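Local coordinates for protein hypothetical sensory transduction histidine kinase (Methanosarcina mazei, PDB 3LI9) that is a putative membrane-bound sensor histidine kinase, represented here by its extracellular PDC-fold domain, and probably phosphorylates a protein histidine at the expense of ATP, at residues Y190-N196 against D260-V266; A226-I230 against I250-E254. One frame throughout, in Å; residues are numbered along the deposited sequence.

Overall arrangement
Both contacts involve one four-stranded antiparallel sheet of the extracellular domain and lie on the same side of the chain's centre, about 8 Å apart between centres. Contact 1 is made within the sheet: an outermost strand, 190-194, is paired through regular backbone hydrogen bonds with strand 261-268. Contact 2 is made on top of it, where helix 221-231 packs on strand 248-256 mainly through side chains, one tyrosine being held by apolar groups and a carboxylate. Strands 248-256 and 261-268 join the two through backbone bonds such as Leu265 to Phe252. Both are largely buried, with partly exposed residues at their margins, but contact 1 lies nearer the chain's centre (about 13 Å against 19 Å, centre to centre) and buries more surface.

Contact 1 of 2, residues Y190-N196 against D260-V266; sequences YAFMVSN and DFSFVLV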
# COMPACT_ATOMS: atom_id res chain seq x y z
N TYR A 190 5.01 -22.20 -5.47
CA TYR A 190 4.94 -21.24 -4.34
C TYR A 190 4.35 -19.95 -4.90
O TYR A 190 3.90 -19.91 -6.05
CB TYR A 190 6.34 -20.98 -3.79
CG TYR A 190 7.34 -20.39 -4.79
CD1 TYR A 190 7.59 -19.01 -4.87
CD2 TYR A 190 8.10 -21.24 -5.67
CE1 TYR A 190 8.51 -18.47 -5.76
CE2 TYR A 190 9.03 -20.69 -6.59
CZ TYR A 190 9.22 -19.32 -6.61
OH TYR A 190 10.11 -18.78 -7.48
N ALA A 191 4.30 -18.90 -4.06
CA ALA A 191 3.56 -17.71 -4.48
C ALA A 191 4.28 -16.54 -3.86
O ALA A 191 4.98 -16.68 -2.84
CB ALA A 191 2.16 -17.76 -3.84
N PHE A 192 4.11 -15.37 -4.46
CA PHE A 192 4.58 -14.11 -3.80
C PHE A 192 3.74 -12.93 -4.33
O PHE A 192 3.04 -13.06 -5.31
CB PHE A 192 6.09 -13.84 -4.06
CG PHE A 192 6.46 -13.76 -5.50
CD1 PHE A 192 6.34 -12.56 -6.23
CD2 PHE A 192 6.97 -14.87 -6.12
CE1 PHE A 192 6.72 -12.50 -7.64
CE2 PHE A 192 7.35 -14.80 -7.49
CZ PHE A 192 7.22 -13.66 -8.22
N MSE A 193 3.77 -11.79 -3.66
CA MSE A 193 3.02 -10.63 -4.13
C MSE A 193 4.01 -9.57 -4.55
O MSE A 193 5.10 -9.48 -3.97
CB MSE A 193 2.13 -10.04 -3.00
CG MSE A 193 1.00 -10.88 -2.75
SE MSE A 193 -0.58 -9.94 -3.61
CE MSE A 193 -0.60 -8.92 -2.08
N VAL A 194 3.63 -8.77 -5.54
CA VAL A 194 4.44 -7.61 -5.93
C VAL A 194 3.60 -6.34 -5.97
O VAL A 194 2.36 -6.41 -6.10
CB VAL A 194 5.18 -7.78 -7.31
CG1 VAL A 194 6.15 -9.04 -7.23
CG2 VAL A 194 4.19 -7.98 -8.45
N SER A 195 4.28 -5.21 -5.92
CA SER A 195 3.57 -3.94 -6.05
C SER A 195 3.31 -3.64 -7.58
O SER A 195 3.70 -4.43 -8.47
CB SER A 195 4.42 -2.82 -5.46
OG SER A 195 5.54 -2.61 -6.32
N ASN A 196 2.69 -2.50 -7.84
CA ASN A 196 2.36 -2.14 -9.21
C ASN A 196 3.65 -1.98 -10.06
O ASN A 196 3.66 -2.31 -11.25
CB ASN A 196 1.60 -0.83 -9.24
CG ASN A 196 1.17 -0.47 -10.66
OD1 ASN A 196 0.42 -1.23 -11.30
ND2 ASN A 196 1.65 0.62 -11.12
N ASP A 260 -3.54 -1.91 -8.33
CA ASP A 260 -2.94 -2.82 -9.36
C ASP A 260 -1.63 -3.42 -8.90
O ASP A 260 -0.62 -3.40 -9.61
CB ASP A 260 -2.75 -2.02 -10.65
CG ASP A 260 -4.10 -1.91 -11.43
OD1 ASP A 260 -5.05 -2.72 -11.19
OD2 ASP A 260 -4.17 -1.02 -12.30
N PHE A 261 -1.62 -3.95 -7.66
CA PHE A 261 -0.56 -4.83 -7.24
C PHE A 261 -0.79 -6.16 -7.95
O PHE A 261 -1.72 -6.27 -8.77
CB PHE A 261 -0.63 -5.03 -5.71
CG PHE A 261 -0.06 -3.83 -4.93
CD1 PHE A 261 0.00 -2.57 -5.53
CD2 PHE A 261 0.24 -3.94 -3.59
CE1 PHE A 261 0.50 -1.39 -4.83
CE2 PHE A 261 0.72 -2.79 -2.83
CZ PHE A 261 0.86 -1.54 -3.47
N SER A 262 0.02 -7.20 -7.72
CA SER A 262 -0.23 -8.44 -8.40
C SER A 262 0.07 -9.62 -7.50
O SER A 262 1.11 -9.55 -6.80
CB SER A 262 0.63 -8.53 -9.73
OG SER A 262 0.21 -9.68 -10.50
N PHE A 263 -0.73 -10.69 -7.59
CA PHE A 263 -0.41 -11.91 -6.88
C PHE A 263 0.16 -12.89 -7.93
O PHE A 263 -0.43 -13.05 -9.00
CB PHE A 263 -1.72 -12.52 -6.23
CG PHE A 263 -1.43 -13.84 -5.54
CD1 PHE A 263 -1.03 -13.86 -4.21
CD2 PHE A 263 -1.53 -15.04 -6.25
CE1 PHE A 263 -0.76 -15.10 -3.58
CE2 PHE A 263 -1.27 -16.29 -5.60
CZ PHE A 263 -0.90 -16.28 -4.28
N VAL A 264 1.31 -13.49 -7.60
CA VAL A 264 2.02 -14.34 -8.57
C VAL A 264 2.16 -15.75 -8.02
O VAL A 264 2.59 -15.99 -6.87
CB VAL A 264 3.43 -13.76 -8.89
CG1 VAL A 264 4.10 -14.59 -10.00
CG2 VAL A 264 3.33 -12.33 -9.30
N LEU A 265 1.75 -16.73 -8.82
CA LEU A 265 1.98 -18.12 -8.46
C LEU A 265 3.05 -18.67 -9.40
O LEU A 265 2.97 -18.44 -10.64
CB LEU A 265 0.73 -18.97 -8.75
CG LEU A 265 -0.37 -19.24 -7.78
CD1 LEU A 265 -1.38 -20.22 -8.45
CD2 LEU A 265 0.13 -19.73 -6.43
N VAL A 266 4.02 -19.37 -8.83
CA VAL A 266 5.13 -19.89 -9.66
C VAL A 266 5.02 -21.43 -9.59
O VAL A 266 5.03 -22.01 -8.52
CB VAL A 266 6.51 -19.44 -9.14
CG1 VAL A 266 7.65 -20.10 -9.92
CG2 VAL A 266 6.66 -17.91 -9.20
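Tyr190 and Val266 form the first of three hydrogen-bonded antiparallel pairs, and the bond from Val266 N to Tyr190 O, at 2.8 Å, is almost straight (177°). The Tyr190 ring folds back over its partner because CG sits between the backbone N and carbonyl carbon (chi1 60°), which lays one ring face on Val266 CB, a CH-pi contact. Ala191, in a non-hydrogen-bonded pair with Leu265, turns to the other face of the sheet, where its CB touches Phe263 CZ at 3.4 Å. Phe192 repeats the tyrosine's posture: Val264 CB lies 4.0 Å from the centroid of the Phe192 ring, over its face, while Val266 CG2 packs obliquely against Phe192 CE2. Met193, a selenomethionine, bends so that SE meets the edge of the Phe263 ring, 5.3 Å from its centroid, in a Met-aromatic contact. Val194 closes the pairing with two bonds to Ser262, Val194 N reaching Ser262 O at 2.9 Å. Beyond it the Ser195 CA stands over one face of the Phe261 ring, while its hydroxyl is bound to Glu141. Helix 13-48 covers the face bearing Met193 and Phe263, and Ile230 of helix 221-231 meets Val194 and Ser262 on the other. This antiparallel strand pair belongs to the smaller of the two antiparallel sheets of the PDC (Cache) sensor domain, consistent with a PAS-like subdomain.

Contact 2 of 2, residues A226-I230 against I250-E254; sequences AASDI and IMFYE
Met251, a selenomethionine, starts the contact on the strand by bringing its SE within 4.2 Å of Ala226 CB, a loose apolar touch on the small residue of the helix. Two residues on, Tyr253 makes the remaining contacts of the strand. Its CG lies between the backbone N and the carbonyl carbon (chi1 46°), and the ring reaches over to the helix, where Ala226 and, a turn later, Asp229 and Ile230 receive it. Ala226 CB approaches Tyr253 CE2 at 3.6 Å, and the same alanine's carbonyl oxygen stands over one ring face, displaced toward the rim. Ile230 comes obliquely, its CG1 lying 3.8 Å from Tyr253 CD1 and its CD1 resting near the base of the ring. At the far end the phenol donates a short hydrogen bond, Tyr253 OH to Asp229 OD2 at 2.6 Å. The carboxylate oxygen lies in the ring plane at its edge; the hydroxyl meets it on the anti side, somewhat out of the carboxylate plane, and carboxylate and ring planes are 48° apart. The bond thus pairs a buried tyrosine with a partly exposed acid, while Ala226 CB and Ile230 pack against the ring. Ser262, on the adjoining strand, packs beside both Ile230 and Tyr253. Helix and strand run nearly parallel, 11° apart, with their axes 9.5 Å from each other, a helix-on-sheet layer of the PDC fold.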
# COMPACT_ATOMS: atom_id res chain seq x y z
N ALA A 226 6.16 -9.85 -17.91
CA ALA A 226 5.17 -9.99 -16.80
C ALA A 226 5.12 -8.65 -16.09
O ALA A 226 4.04 -8.19 -15.76
CB ALA A 226 5.53 -11.19 -15.84
N ALA A 227 6.27 -8.06 -15.81
CA ALA A 227 6.31 -6.88 -15.01
C ALA A 227 5.61 -5.74 -15.75
O ALA A 227 4.86 -4.94 -15.16
CB ALA A 227 7.75 -6.53 -14.59
N SER A 228 5.74 -5.72 -17.09
CA SER A 228 5.02 -4.67 -17.85
C SER A 228 3.51 -4.85 -17.75
O SER A 228 2.80 -3.86 -17.61
CB SER A 228 5.36 -4.75 -19.36
OG SER A 228 6.70 -4.37 -19.53
N ASP A 229 3.04 -6.08 -17.85
CA ASP A 229 1.60 -6.43 -17.68
C ASP A 229 1.09 -6.05 -16.29
O ASP A 229 0.04 -5.42 -16.14
CB ASP A 229 1.39 -7.89 -17.86
CG ASP A 229 1.38 -8.31 -19.39
OD1 ASP A 229 1.54 -7.41 -20.23
OD2 ASP A 229 1.18 -9.51 -19.65
N ILE A 230 1.86 -6.46 -15.27
CA ILE A 230 1.50 -6.03 -13.89
C ILE A 230 1.36 -4.52 -13.68
O ILE A 230 0.47 -4.04 -12.97
CB ILE A 230 2.60 -6.65 -12.96
CG1 ILE A 230 2.34 -8.15 -12.88
CG2 ILE A 230 2.60 -5.99 -11.59
CD1 ILE A 230 3.52 -9.01 -12.27
N ILE A 250 6.08 -21.82 -14.85
CA ILE A 250 5.14 -20.87 -15.38
C ILE A 250 4.85 -19.91 -14.24
O ILE A 250 4.63 -20.38 -13.13
CB ILE A 250 3.84 -21.58 -15.73
CG1 ILE A 250 4.12 -22.68 -16.78
CG2 ILE A 250 2.87 -20.59 -16.41
CD1 ILE A 250 3.09 -23.71 -16.74
N MSE A 251 4.85 -18.62 -14.53
CA MSE A 251 4.50 -17.62 -13.49
C MSE A 251 3.11 -17.13 -13.92
O MSE A 251 2.98 -16.48 -15.00
CB MSE A 251 5.61 -16.58 -13.50
CG MSE A 251 5.25 -15.21 -13.18
SE MSE A 251 6.88 -14.11 -13.08
CE MSE A 251 8.00 -15.42 -12.45
N PHE A 252 2.12 -17.35 -13.05
CA PHE A 252 0.77 -16.86 -13.24
C PHE A 252 0.60 -15.59 -12.40
O PHE A 252 0.97 -15.60 -11.20
CB PHE A 252 -0.25 -17.83 -12.78
CG PHE A 252 -0.23 -19.15 -13.51
CD1 PHE A 252 -1.10 -19.34 -14.58
CD2 PHE A 252 0.59 -20.18 -13.05
CE1 PHE A 252 -1.10 -20.63 -15.25
CE2 PHE A 252 0.58 -21.44 -13.67
CZ PHE A 252 -0.24 -21.64 -14.77
N TYR A 253 0.20 -14.50 -13.03
CA TYR A 253 0.09 -13.26 -12.24
C TYR A 253 -1.33 -12.71 -12.44
O TYR A 253 -1.87 -12.70 -13.57
CB TYR A 253 1.12 -12.23 -12.59
CG TYR A 253 1.30 -12.00 -14.10
CD1 TYR A 253 0.58 -11.01 -14.76
CD2 TYR A 253 2.12 -12.87 -14.84
CE1 TYR A 253 0.75 -10.83 -16.16
CE2 TYR A 253 2.26 -12.72 -16.23
CZ TYR A 253 1.61 -11.74 -16.86
OH TYR A 253 1.79 -11.66 -18.26
N GLU A 254 -1.94 -12.23 -11.34
CA GLU A 254 -3.33 -11.70 -11.45
C GLU A 254 -3.39 -10.45 -10.61
O GLU A 254 -2.82 -10.36 -9.52
CB GLU A 254 -4.35 -12.72 -10.94
CG GLU A 254 -4.57 -13.91 -11.90
CD GLU A 254 -5.23 -13.48 -13.17
OE1 GLU A 254 -5.83 -12.40 -13.27
OE2 GLU A 254 -5.12 -14.27 -14.12